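Local coordinates for protein CsuE (Acinetobacter baumannii, PDB 6FJY) that forms the tip adhesion subunit of archaic chaperone-usher Csu pili and probably mediates the surface attachment that underlies biofilm formation, at residues S31-T36 and N95-P100; T46-R51 and G102-Y107; D74-I79 and K86-F91. All coordinates share one frame; numbering follows the deposited sequence.

The three contacts lie in the N-terminal Ig-like β-sandwich, on the same side of the centre of the chain. Contact 2 lies between the others: its centre is about 8 Å from that of contact 1 and about 7 Å from that of contact 3, whereas the centres of contacts 1 and 3 are about 13 Å apart. S31 OG lies 2.7 Å from L104 O, a probable hydrogen bond joining contacts 1 and 2. Several hydrogen bonds tie contact 3 to contact 2, among them the probable ones from S75 OG to P105 O and from M88 N to L48 O, both 2.7 Å. L96 of contact 1 packs on S75 and N76 of contact 3.

Contact 1: residues S31-T36 and N95-P100; sequences SGLSCT and NLFSGP
C35 lies over one face of the F97 ring, while L33 meets the same ring at its edge. The CB of C35 is 3.7 Å from the centroid of the F97 ring and only 16° off the ring normal, a CH-pi contact. Its sulfur takes an oblique position instead: C35 SG is 4.1 Å from that centroid and 41° off the normal, and 3.5 Å from both F97 CE1 and F97 CZ. With SG anti to the carbonyl carbon (chi1 -65°), the sulfur leans out over the CE1-CZ rim, giving a Cys sulfur-aromatic contact. L33 approaches in the ring plane, its CD1 3.7 Å from F97 CE1.

C35 is disulfide-bonded to C2, so the ring packs against the covalent clasp between two antiparallel strands, 33-35 and the N-terminal 2-4. This pair follows a corner of the chain at G32, where one strand of the Ig-like sandwich gives way to the next on another sheet or face. The partner, 95-100, belongs to the loop leading into strand 103-110, and just beyond it G102 shares a backbone hydrogen bond with C35. F38 also meets the F97 ring, and L104 touches it. Beyond the ring the contact thins toward its exposed end, where the methyl CG2 of T36 rests 3.4 Å from the carbonyl oxygen O of P100.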
ATOM      1  N   SER D  31      22.811  -7.084   2.882  1.00 66.76           N
ATOM      2  CA  SER D  31      23.545  -6.966   4.134  1.00 65.39           C
ATOM      3  C   SER D  31      24.659  -5.936   4.057  1.00 57.20           C
ATOM      4  O   SER D  31      25.032  -5.352   5.080  1.00 56.89           O
ATOM      5  CB  SER D  31      24.135  -8.321   4.503  1.00 58.76           C
ATOM      6  OG  SER D  31      25.072  -8.718   3.511  1.00 58.57           O
ATOM      7  N   GLY D  32      25.203  -5.717   2.859  1.00 71.39           N
ATOM      8  CA  GLY D  32      26.380  -4.896   2.642  1.00 55.54           C
ATOM      9  C   GLY D  32      27.483  -5.623   1.891  1.00 67.91           C
ATOM     10  O   GLY D  32      28.303  -4.980   1.229  1.00 53.25           O
ATOM     11  N   LEU D  33      27.512  -6.949   1.988  1.00 62.67           N
ATOM     12  CA  LEU D  33      28.432  -7.770   1.213  1.00 65.27           C
ATOM     13  C   LEU D  33      27.735  -8.276  -0.052  1.00 67.11           C
ATOM     14  O   LEU D  33      26.528  -8.528  -0.069  1.00 71.05           O
ATOM     15  CB  LEU D  33      28.950  -8.945   2.048  1.00 59.88           C
ATOM     16  CG  LEU D  33      30.298  -9.607   1.732  1.00 68.17           C
ATOM     17  CD1 LEU D  33      30.123 -10.841   0.883  1.00 75.99           C
ATOM     18  CD2 LEU D  33      31.253  -8.640   1.053  1.00 66.72           C
ATOM     19  N   SER D  34      28.514  -8.390  -1.122  1.00 62.92           N
ATOM     20  CA  SER D  34      28.055  -8.908  -2.399  1.00 65.08           C
ATOM     21  C   SER D  34      29.241  -9.535  -3.115  1.00 68.04           C
ATOM     22  O   SER D  34      30.365  -9.031  -3.017  1.00 67.83           O
ATOM     23  CB  SER D  34      27.428  -7.809  -3.268  1.00 64.86           C
ATOM     24  OG  SER D  34      26.143  -7.437  -2.791  1.00 64.99           O
ATOM     25  N   CYS D  35      28.984 -10.640  -3.823  1.00 80.28           N
ATOM     26  CA  CYS D  35      30.014 -11.361  -4.564  1.00 72.83           C
ATOM     27  C   CYS D  35      29.442 -11.859  -5.885  1.00 74.42           C
ATOM     28  O   CYS D  35      28.420 -12.550  -5.899  1.00 61.31           O
ATOM     29  CB  CYS D  35      30.562 -12.535  -3.748  1.00 60.75           C
ATOM     30  SG  CYS D  35      31.445 -12.096  -2.250  1.00 50.28           S
ATOM     31  N   THR D  36      30.097 -11.487  -6.988  1.00 82.75           N
ATOM     32  CA  THR D  36      29.830 -12.004  -8.322  1.00 71.77           C
ATOM     33  C   THR D  36      31.082 -12.699  -8.848  1.00 69.61           C
ATOM     34  O   THR D  36      32.207 -12.341  -8.487  1.00 57.24           O
ATOM     35  CB  THR D  36      29.424 -10.891  -9.299  1.00 67.09           C
ATOM     36  OG1 THR D  36      30.483  -9.929  -9.391  1.00 57.72           O
ATOM     37  CG2 THR D  36      28.145 -10.203  -8.849  1.00 65.70           C
ATOM     38  N   ASN D  95      26.354 -20.410  -2.352  1.00 77.55           N
ATOM     39  CA  ASN D  95      25.028 -20.381  -2.954  1.00 77.09           C
ATOM     40  C   ASN D  95      24.010 -19.589  -2.125  1.00 65.09           C
ATOM     41  O   ASN D  95      22.825 -19.584  -2.467  1.00 62.70           O
ATOM     42  CB  ASN D  95      24.532 -21.803  -3.269  1.00 67.57           C
ATOM     43  CG  ASN D  95      24.407 -22.673  -2.060  1.00 73.76           C
ATOM     44  OD1 ASN D  95      24.007 -22.231  -0.984  1.00 83.96           O
ATOM     45  ND2 ASN D  95      24.738 -23.941  -2.230  1.00 83.26           N
ATOM     46  N   LEU D  96      24.457 -18.887  -1.080  1.00 69.55           N
ATOM     47  CA  LEU D  96      23.635 -17.871  -0.431  1.00 54.47           C
ATOM     48  C   LEU D  96      23.691 -16.524  -1.142  1.00 63.23           C
ATOM     49  O   LEU D  96      22.843 -15.659  -0.886  1.00 46.14           O
ATOM     50  CB  LEU D  96      24.069 -17.695   1.026  1.00 56.75           C
ATOM     51  CG  LEU D  96      23.786 -18.935   1.872  1.00 57.60           C
ATOM     52  CD1 LEU D  96      23.872 -18.657   3.357  1.00 56.93           C
ATOM     53  CD2 LEU D  96      22.408 -19.558   1.494  1.00 53.72           C
ATOM     54  N   PHE D  97      24.672 -16.314  -2.013  1.00 67.91           N
ATOM     55  CA  PHE D  97      24.705 -15.092  -2.805  1.00 69.21           C
ATOM     56  C   PHE D  97      23.541 -15.114  -3.780  1.00 59.74           C
ATOM     57  O   PHE D  97      23.424 -16.032  -4.596  1.00 53.90           O
ATOM     58  CB  PHE D  97      26.037 -14.960  -3.534  1.00 52.67           C
ATOM     59  CG  PHE D  97      27.205 -14.825  -2.612  1.00 61.52           C
ATOM     60  CD1 PHE D  97      27.377 -13.672  -1.864  1.00 68.92           C
ATOM     61  CD2 PHE D  97      28.134 -15.846  -2.489  1.00 71.16           C
ATOM     62  CE1 PHE D  97      28.454 -13.542  -1.001  1.00 72.95           C
ATOM     63  CE2 PHE D  97      29.217 -15.718  -1.635  1.00 72.99           C
ATOM     64  CZ  PHE D  97      29.374 -14.565  -0.885  1.00 67.15           C
ATOM     65  N   SER D  98      22.680 -14.105  -3.691  1.00 74.74           N
ATOM     66  CA  SER D  98      21.397 -14.097  -4.376  1.00 73.50           C
ATOM     67  C   SER D  98      21.319 -12.942  -5.362  1.00 74.42           C
ATOM     68  O   SER D  98      21.752 -11.826  -5.069  1.00 67.04           O
ATOM     69  CB  SER D  98      20.246 -13.992  -3.370  1.00 77.87           C
ATOM     70  OG  SER D  98      18.994 -13.920  -4.021  1.00 81.82           O
ATOM     71  N   GLY D  99      20.744 -13.216  -6.523  1.00 88.59           N
ATOM     72  CA  GLY D  99      20.548 -12.200  -7.519  1.00 81.46           C
ATOM     73  C   GLY D  99      21.764 -12.033  -8.398  1.00 84.24           C
ATOM     74  O   GLY D  99      22.843 -12.575  -8.137  1.00 69.97           O
ATOM     75  N   PRO D 100      21.596 -11.278  -9.481  1.00 94.73           N
ATOM     76  CA  PRO D 100      22.745 -10.982 -10.342  1.00 92.38           C
ATOM     77  C   PRO D 100      23.789 -10.117  -9.660  1.00 79.12           C
ATOM     78  O   PRO D 100      24.969 -10.207 -10.017  1.00 74.65           O
ATOM     79  CB  PRO D 100      22.104 -10.271 -11.540  1.00109.13           C
ATOM     80  CG  PRO D 100      20.847  -9.668 -10.982  1.00115.35           C
ATOM     81  CD  PRO D 100      20.355 -10.646  -9.957  1.00110.91           C
TER

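Contact 2: residues T46-R51 and G102-Y107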
ATOM      1  N   THR D  46      34.706 -21.581   1.342  1.00 71.28           N
ATOM      2  CA  THR D  46      34.397 -20.159   1.338  1.00 63.26           C
ATOM      3  C   THR D  46      34.503 -19.674   2.776  1.00 68.99           C
ATOM      4  O   THR D  46      33.655 -20.002   3.612  1.00 65.76           O
ATOM      5  CB  THR D  46      33.004 -19.897   0.769  1.00 62.51           C
ATOM      6  OG1 THR D  46      32.873 -20.532  -0.512  1.00 55.43           O
ATOM      7  CG2 THR D  46      32.764 -18.397   0.649  1.00 57.20           C
ATOM      8  N   TYR D  47      35.559 -18.919   3.076  1.00 82.44           N
ATOM      9  CA  TYR D  47      35.709 -18.357   4.409  1.00 74.50           C
ATOM     10  C   TYR D  47      34.946 -17.050   4.490  1.00 75.64           C
ATOM     11  O   TYR D  47      35.064 -16.195   3.606  1.00 57.72           O
ATOM     12  CB  TYR D  47      37.175 -18.133   4.764  1.00 66.12           C
ATOM     13  CG  TYR D  47      38.005 -19.387   4.836  1.00 63.38           C
ATOM     14  CD1 TYR D  47      38.039 -20.162   5.985  1.00 65.39           C
ATOM     15  CD2 TYR D  47      38.769 -19.789   3.754  1.00 75.01           C
ATOM     16  CE1 TYR D  47      38.810 -21.315   6.047  1.00 75.78           C
ATOM     17  CE2 TYR D  47      39.546 -20.925   3.808  1.00 83.68           C
ATOM     18  CZ  TYR D  47      39.565 -21.688   4.955  1.00 76.89           C
ATOM     19  OH  TYR D  47      40.339 -22.820   4.988  1.00 71.13           O
ATOM     20  N   LEU D  48      34.152 -16.908   5.549  1.00 77.09           N
ATOM     21  CA  LEU D  48      33.408 -15.679   5.792  1.00 72.23           C
ATOM     22  C   LEU D  48      33.000 -15.639   7.255  1.00 74.29           C
ATOM     23  O   LEU D  48      32.281 -16.528   7.722  1.00 66.60           O
ATOM     24  CB  LEU D  48      32.183 -15.591   4.892  1.00 61.60           C
ATOM     25  CG  LEU D  48      31.575 -14.193   4.735  1.00 69.25           C
ATOM     26  CD1 LEU D  48      30.898 -14.081   3.387  1.00 73.93           C
ATOM     27  CD2 LEU D  48      30.583 -13.885   5.847  1.00 74.47           C
ATOM     28  N   LYS D  49      33.470 -14.621   7.971  1.00 75.48           N
ATOM     29  CA  LYS D  49      32.936 -14.243   9.267  1.00 73.72           C
ATOM     30  C   LYS D  49      32.659 -12.745   9.237  1.00 81.69           C
ATOM     31  O   LYS D  49      33.287 -11.997   8.480  1.00 69.14           O
ATOM     32  CB  LYS D  49      33.892 -14.612  10.418  1.00 81.28           C
ATOM     33  CG  LYS D  49      34.915 -13.553  10.803  1.00 91.53           C
ATOM     34  CD  LYS D  49      35.802 -14.028  11.983  1.00 89.35           C
ATOM     35  CE  LYS D  49      36.757 -12.930  12.450  1.00 82.62           C
ATOM     36  NZ  LYS D  49      37.771 -13.385  13.451  1.00 86.11           N
ATOM     37  N   TYR D  50      31.679 -12.312  10.029  1.00 84.33           N
ATOM     38  CA  TYR D  50      31.297 -10.908  10.064  1.00 83.10           C
ATOM     39  C   TYR D  50      31.258 -10.414  11.503  1.00 81.42           C
ATOM     40  O   TYR D  50      31.256 -11.195  12.458  1.00 66.70           O
ATOM     41  CB  TYR D  50      29.937 -10.647   9.377  1.00 91.97           C
ATOM     42  CG  TYR D  50      28.716 -11.275  10.039  1.00 94.55           C
ATOM     43  CD1 TYR D  50      28.001 -10.599  11.025  1.00 85.87           C
ATOM     44  CD2 TYR D  50      28.263 -12.528   9.654  1.00 86.86           C
ATOM     45  CE1 TYR D  50      26.881 -11.172  11.624  1.00 87.22           C
ATOM     46  CE2 TYR D  50      27.149 -13.097  10.243  1.00 88.33           C
ATOM     47  CZ  TYR D  50      26.465 -12.419  11.223  1.00 84.78           C
ATOM     48  OH  TYR D  50      25.365 -13.005  11.795  1.00 87.13           O
ATOM     49  N   ARG D  51      31.252  -9.089  11.635  1.00 78.08           N
ATOM     50  CA  ARG D  51      31.200  -8.426  12.928  1.00 78.33           C
ATOM     51  C   ARG D  51      30.223  -7.272  12.814  1.00 82.66           C
ATOM     52  O   ARG D  51      30.418  -6.375  11.986  1.00 76.00           O
ATOM     53  CB  ARG D  51      32.585  -7.924  13.357  1.00 78.17           C
ATOM     54  CG  ARG D  51      32.603  -7.233  14.715  1.00 86.21           C
ATOM     55  CD  ARG D  51      33.852  -6.360  14.880  1.00 97.86           C
ATOM     56  NE  ARG D  51      35.083  -7.116  14.654  1.00106.82           N
ATOM     57  CZ  ARG D  51      36.307  -6.592  14.639  1.00105.70           C
ATOM     58  NH1 ARG D  51      36.495  -5.292  14.846  1.00 99.59           N
ATOM     59  NH2 ARG D  51      37.349  -7.376  14.417  1.00114.25           N
ATOM     60  N   GLY D 102      24.750 -10.617  -6.719  1.00 88.51           N
ATOM     61  CA  GLY D 102      25.404 -11.481  -5.749  1.00 83.48           C
ATOM     62  C   GLY D 102      25.271 -10.995  -4.324  1.00 71.60           C
ATOM     63  O   GLY D 102      26.224 -11.097  -3.544  1.00 56.01           O
ATOM     64  N   ASN D 103      24.104 -10.471  -3.965  1.00 72.62           N
ATOM     65  CA  ASN D 103      23.926  -9.887  -2.648  1.00 78.64           C
ATOM     66  C   ASN D 103      23.831 -10.981  -1.599  1.00 72.53           C
ATOM     67  O   ASN D 103      23.029 -11.911  -1.719  1.00 45.69           O
ATOM     68  CB  ASN D 103      22.677  -9.011  -2.612  1.00 83.76           C
ATOM     69  CG  ASN D 103      22.852  -7.719  -3.383  1.00 85.52           C
ATOM     70  OD1 ASN D 103      23.973  -7.264  -3.614  1.00 70.98           O
ATOM     71  ND2 ASN D 103      21.738  -7.122  -3.793  1.00101.14           N
ATOM     72  N   LEU D 104      24.661 -10.882  -0.580  1.00 58.56           N
ATOM     73  CA  LEU D 104      24.476 -11.729   0.577  1.00 69.31           C
ATOM     74  C   LEU D 104      23.318 -11.157   1.376  1.00 68.01           C
ATOM     75  O   LEU D 104      23.374  -9.987   1.772  1.00 59.75           O
ATOM     76  CB  LEU D 104      25.735 -11.794   1.418  1.00 74.84           C
ATOM     77  CG  LEU D 104      25.664 -12.851   2.510  1.00 70.65           C
ATOM     78  CD1 LEU D 104      25.495 -14.238   1.904  1.00 59.22           C
ATOM     79  CD2 LEU D 104      26.901 -12.780   3.352  1.00 64.97           C
ATOM     80  N   PRO D 105      22.234 -11.905   1.573  1.00 72.70           N
ATOM     81  CA  PRO D 105      21.043 -11.324   2.192  1.00 63.36           C
ATOM     82  C   PRO D 105      21.015 -11.479   3.702  1.00 64.86           C
ATOM     83  O   PRO D 105      21.448 -12.485   4.269  1.00 58.38           O
ATOM     84  CB  PRO D 105      19.905 -12.129   1.550  1.00 62.71           C
ATOM     85  CG  PRO D 105      20.510 -13.464   1.319  1.00 64.77           C
ATOM     86  CD  PRO D 105      21.953 -13.222   0.972  1.00 63.86           C
ATOM     87  N   PHE D 106      20.521 -10.433   4.347  1.00 73.77           N
ATOM     88  CA  PHE D 106      20.040 -10.468   5.716  1.00 65.55           C
ATOM     89  C   PHE D 106      18.526 -10.290   5.691  1.00 58.34           C
ATOM     90  O   PHE D 106      17.934  -9.958   4.659  1.00 53.09           O
ATOM     91  CB  PHE D 106      20.697  -9.375   6.571  1.00 60.97           C
ATOM     92  CG  PHE D 106      22.086  -9.706   7.062  1.00 75.42           C
ATOM     93  CD1 PHE D 106      22.792 -10.785   6.557  1.00 84.24           C
ATOM     94  CD2 PHE D 106      22.679  -8.932   8.047  1.00 76.17           C
ATOM     95  CE1 PHE D 106      24.068 -11.076   7.021  1.00 80.66           C
ATOM     96  CE2 PHE D 106      23.949  -9.219   8.515  1.00 84.41           C
ATOM     97  CZ  PHE D 106      24.646 -10.292   8.000  1.00 76.47           C
ATOM     98  N   TYR D 107      17.902 -10.481   6.848  1.00 53.93           N
ATOM     99  CA  TYR D 107      16.453 -10.505   6.931  1.00 67.54           C
ATOM    100  C   TYR D 107      15.997  -9.641   8.094  1.00 72.89           C
ATOM    101  O   TYR D 107      16.602  -9.658   9.170  1.00 60.63           O
ATOM    102  CB  TYR D 107      15.919 -11.950   7.083  1.00 55.44           C
ATOM    103  CG  TYR D 107      16.316 -12.859   5.931  1.00 68.10           C
ATOM    104  CD1 TYR D 107      15.522 -12.965   4.793  1.00 67.23           C
ATOM    105  CD2 TYR D 107      17.500 -13.593   5.972  1.00 74.36           C
ATOM    106  CE1 TYR D 107      15.896 -13.790   3.737  1.00 70.62           C
ATOM    107  CE2 TYR D 107      17.880 -14.417   4.917  1.00 62.54           C
ATOM    108  CZ  TYR D 107      17.077 -14.513   3.809  1.00 63.69           C
ATOM    109  OH  TYR D 107      17.454 -15.327   2.766  1.00 64.00           O
TER
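Y50 and F106 meet as an edge-to-face aromatic pair, and two residues back along each strand L48 and L104 touch through their methyl groups. The edge of F106 is directed at the face of Y50: F106 CZ stands 4.2 Å above the Y50 ring plane, over the ring centre. The planes are inclined at 59° and the centroids of the Y50 and F106 rings are 5.5 Å apart, so the T-shape is tilted rather than upright. In Y50, CG sits between the backbone N and the carbonyl carbon (chi1 65°), which carries the ring across toward F106, and chi2 of 89° sets its face. The leucines face each other more simply, L48 CD1 lying 4.2 Å from L104 CD2.

Strands 47-54 and 103-110 contribute these residues from facing layers of the β-sandwich; even the nearest CA atoms, those of L48 and L104, are 11.1 Å apart. The interior is filled further by M88, which touches L48 and Y50, and by F29 and S31, which touch F106. In contrast, the outward-facing residues are more polar and more exposed. There K49 makes cation-pi contacts with F132 and W163, and R51 is exposed, its side chain touching K130 and F132 of strand 119-136.

Among the four side chains that meet in the interior, the hydroxyl of Y50 is the one polar group, and it is hydrogen-bonded to D74 OD2 to the side of the apolar pairing. The layers are therefore joined here by dispersion and by the weak electrostatics of an aromatic edge against a pi face, with the tyrosine's polar end satisfied by a neighbouring turn.

Contact 3: residues D74-I79 and K86-F91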
ATOM      1  N   ASP D  74      20.839 -13.071   9.881  1.00 65.00           N
ATOM      2  CA  ASP D  74      21.860 -13.253   8.858  1.00 65.74           C
ATOM      3  C   ASP D  74      21.377 -14.225   7.788  1.00 66.16           C
ATOM      4  O   ASP D  74      20.223 -14.655   7.774  1.00 60.35           O
ATOM      5  CB  ASP D  74      23.167 -13.735   9.486  1.00 75.05           C
ATOM      6  CG  ASP D  74      23.004 -15.038  10.258  1.00 77.02           C
ATOM      7  OD1 ASP D  74      21.926 -15.659  10.158  1.00 64.14           O
ATOM      8  OD2 ASP D  74      23.951 -15.438  10.974  1.00 70.78           O
ATOM      9  N   SER D  75      22.286 -14.609   6.891  1.00 74.82           N
ATOM     10  CA  SER D  75      21.922 -15.417   5.737  1.00 70.78           C
ATOM     11  C   SER D  75      21.503 -16.836   6.111  1.00 70.46           C
ATOM     12  O   SER D  75      20.924 -17.534   5.276  1.00 60.04           O
ATOM     13  CB  SER D  75      23.090 -15.456   4.749  1.00 73.01           C
ATOM     14  OG  SER D  75      23.513 -14.144   4.419  1.00 67.80           O
ATOM     15  N   ASN D  76      21.793 -17.288   7.330  1.00 83.31           N
ATOM     16  CA  ASN D  76      21.357 -18.597   7.798  1.00 91.20           C
ATOM     17  C   ASN D  76      20.151 -18.504   8.730  1.00 78.24           C
ATOM     18  O   ASN D  76      19.881 -19.444   9.482  1.00 77.24           O
ATOM     19  CB  ASN D  76      22.514 -19.315   8.493  1.00 95.92           C
ATOM     20  CG  ASN D  76      23.664 -19.614   7.554  1.00 96.25           C
ATOM     21  OD1 ASN D  76      23.490 -20.272   6.523  1.00 81.73           O
ATOM     22  ND2 ASN D  76      24.851 -19.130   7.906  1.00110.85           N
ATOM     23  N   ASN D  77      19.431 -17.382   8.688  1.00 83.12           N
ATOM     24  CA  ASN D  77      18.302 -17.088   9.577  1.00 81.68           C
ATOM     25  C   ASN D  77      18.690 -17.167  11.055  1.00 81.84           C
ATOM     26  O   ASN D  77      17.904 -17.600  11.898  1.00 77.20           O
ATOM     27  CB  ASN D  77      17.099 -17.985   9.273  1.00 79.17           C
ATOM     28  CG  ASN D  77      16.050 -17.279   8.423  1.00 92.99           C
ATOM     29  OD1 ASN D  77      15.143 -16.628   8.949  1.00 92.33           O
ATOM     30  ND2 ASN D  77      16.181 -17.388   7.106  1.00100.47           N
ATOM     31  N   GLU D  78      19.896 -16.705  11.380  1.00 92.40           N
ATOM     32  CA  GLU D  78      20.338 -16.566  12.760  1.00 85.32           C
ATOM     33  C   GLU D  78      20.354 -15.100  13.173  1.00 77.77           C
ATOM     34  O   GLU D  78      20.807 -14.232  12.419  1.00 79.76           O
ATOM     35  CB  GLU D  78      21.725 -17.177  12.967  1.00 88.24           C
ATOM     36  CG  GLU D  78      21.724 -18.689  12.940  1.00 89.58           C
ATOM     37  CD  GLU D  78      22.912 -19.281  13.658  1.00101.01           C
ATOM     38  OE1 GLU D  78      24.054 -18.877  13.353  1.00103.78           O
ATOM     39  OE2 GLU D  78      22.702 -20.148  14.537  1.00105.16           O
ATOM     40  N   ILE D  79      19.871 -14.842  14.389  1.00 82.02           N
ATOM     41  CA  ILE D  79      19.776 -13.488  14.923  1.00 86.25           C
ATOM     42  C   ILE D  79      21.169 -12.905  15.126  1.00 92.51           C
ATOM     43  O   ILE D  79      22.037 -13.521  15.760  1.00 93.32           O
ATOM     44  CB  ILE D  79      18.977 -13.494  16.238  1.00 76.89           C
ATOM     45  CG1 ILE D  79      17.557 -14.001  15.993  1.00 73.14           C
ATOM     46  CG2 ILE D  79      18.953 -12.112  16.865  1.00 83.30           C
ATOM     47  CD1 ILE D  79      16.609 -13.736  17.128  1.00 81.24           C
ATOM     48  N   LYS D  86      30.248 -14.157  13.788  1.00 76.40           N
ATOM     49  CA  LYS D  86      29.632 -15.380  13.282  1.00 81.17           C
ATOM     50  C   LYS D  86      30.440 -15.888  12.098  1.00 82.22           C
ATOM     51  O   LYS D  86      30.626 -15.165  11.118  1.00 83.06           O
ATOM     52  CB  LYS D  86      28.177 -15.149  12.850  1.00 69.16           C
ATOM     53  N   ASP D  87      30.902 -17.127  12.186  1.00 78.31           N
ATOM     54  CA  ASP D  87      31.712 -17.745  11.146  1.00 71.50           C
ATOM     55  C   ASP D  87      30.795 -18.577  10.259  1.00 74.06           C
ATOM     56  O   ASP D  87      30.345 -19.656  10.659  1.00 75.43           O
ATOM     57  CB  ASP D  87      32.813 -18.597  11.773  1.00 79.31           C
ATOM     58  CG  ASP D  87      33.832 -19.075  10.766  1.00 78.82           C
ATOM     59  OD1 ASP D  87      33.579 -18.946   9.557  1.00 73.42           O
ATOM     60  OD2 ASP D  87      34.894 -19.581  11.188  1.00 83.64           O
ATOM     61  N   MET D  88      30.519 -18.074   9.059  1.00 78.52           N
ATOM     62  CA  MET D  88      29.700 -18.773   8.083  1.00 75.66           C
ATOM     63  C   MET D  88      30.503 -19.700   7.183  1.00 79.18           C
ATOM     64  O   MET D  88      29.938 -20.253   6.237  1.00 83.06           O
ATOM     65  CB  MET D  88      28.950 -17.770   7.212  1.00 74.73           C
ATOM     66  CG  MET D  88      28.062 -16.801   7.952  1.00 70.94           C
ATOM     67  SD  MET D  88      27.252 -15.739   6.755  1.00 54.75           S
ATOM     68  CE  MET D  88      25.959 -15.089   7.776  1.00 65.06           C
ATOM     69  N   SER D  89      31.798 -19.876   7.446  1.00 86.21           N
ATOM     70  CA  SER D  89      32.661 -20.632   6.545  1.00 79.17           C
ATOM     71  C   SER D  89      32.108 -22.027   6.287  1.00 80.75           C
ATOM     72  O   SER D  89      31.957 -22.834   7.208  1.00 76.78           O
ATOM     73  CB  SER D  89      34.076 -20.728   7.112  1.00 67.95           C
ATOM     74  OG  SER D  89      34.655 -19.442   7.257  1.00 66.79           O
ATOM     75  N   SER D  90      31.797 -22.297   5.025  1.00 76.55           N
ATOM     76  CA  SER D  90      31.449 -23.632   4.572  1.00 81.25           C
ATOM     77  C   SER D  90      31.814 -23.725   3.103  1.00 76.19           C
ATOM     78  O   SER D  90      32.139 -22.725   2.456  1.00 66.77           O
ATOM     79  CB  SER D  90      29.966 -23.946   4.763  1.00 68.86           C
ATOM     80  OG  SER D  90      29.212 -23.411   3.695  1.00 56.83           O
ATOM     81  N   PHE D  91      31.760 -24.945   2.581  1.00 74.49           N
ATOM     82  CA  PHE D  91      32.014 -25.152   1.164  1.00 74.03           C
ATOM     83  C   PHE D  91      30.834 -24.745   0.298  1.00 68.55           C
ATOM     84  O   PHE D  91      31.005 -24.581  -0.912  1.00 62.25           O
ATOM     85  CB  PHE D  91      32.368 -26.618   0.909  1.00 76.04           C
ATOM     86  CG  PHE D  91      33.745 -26.995   1.382  1.00 79.88           C
ATOM     87  CD1 PHE D  91      33.977 -27.327   2.702  1.00 89.62           C
ATOM     88  CD2 PHE D  91      34.807 -27.018   0.499  1.00 73.03           C
ATOM     89  CE1 PHE D  91      35.248 -27.675   3.132  1.00 84.96           C
ATOM     90  CE2 PHE D  91      36.066 -27.370   0.920  1.00 80.62           C
ATOM     91  CZ  PHE D  91      36.287 -27.698   2.239  1.00 78.91           C
TER
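M88 carries the apolar part of this contact, pushing its terminal methyl against D74 and S75 while its stem runs past N76. M88 CE is 3.5 Å from D74 CB, and it also approaches the backbone of S75, 3.8 Å from S75 N. Farther back, M88 CG lies 4.0 Å from N76 ND2, a van der Waals contact with the amide. Because the methionine is extended beyond CG (chi2 -179°, chi3 163°), its methyl reaches the turn although the CA atoms of N76 and M88 are 8.3 Å apart. The side chains of D74 and N76 run antiparallel to that of M88.

In the β-sandwich this links the two layers. The loop 74-79 follows strand 67-73, a neighbour of strand 103-110, whereas 86-91 continues strand 85-87 and stays paired with strand 47-54 through backbone bonds of K86 with Y50 and M88 with L48. From the loop, S75 packs on L104 and F106, and its hydroxyl is hydrogen-bonded to P105 O.

Hydrogen bonds shape each segment from within. Residues 74 to 77 form a type I β-turn, closed by N77 N bonding to D74 O, and D74 N reaches E78 O at 2.8 Å. The carboxylate of D74 adds to this: its OD1 receives E78 N in a short bond of 2.6 Å, on the syn side and 27° out of the carboxylate plane, and is crowded there by the carbonyl oxygen of E78, also an acceptor. On the other segment D87 makes an Asx turn. Its OD1 is gripped by S89 N at 2.9 Å and, through the syn lone pair, by S89 OG at 2.6 Å; S89 OG is in turn hydrogen-bonded to L48 N.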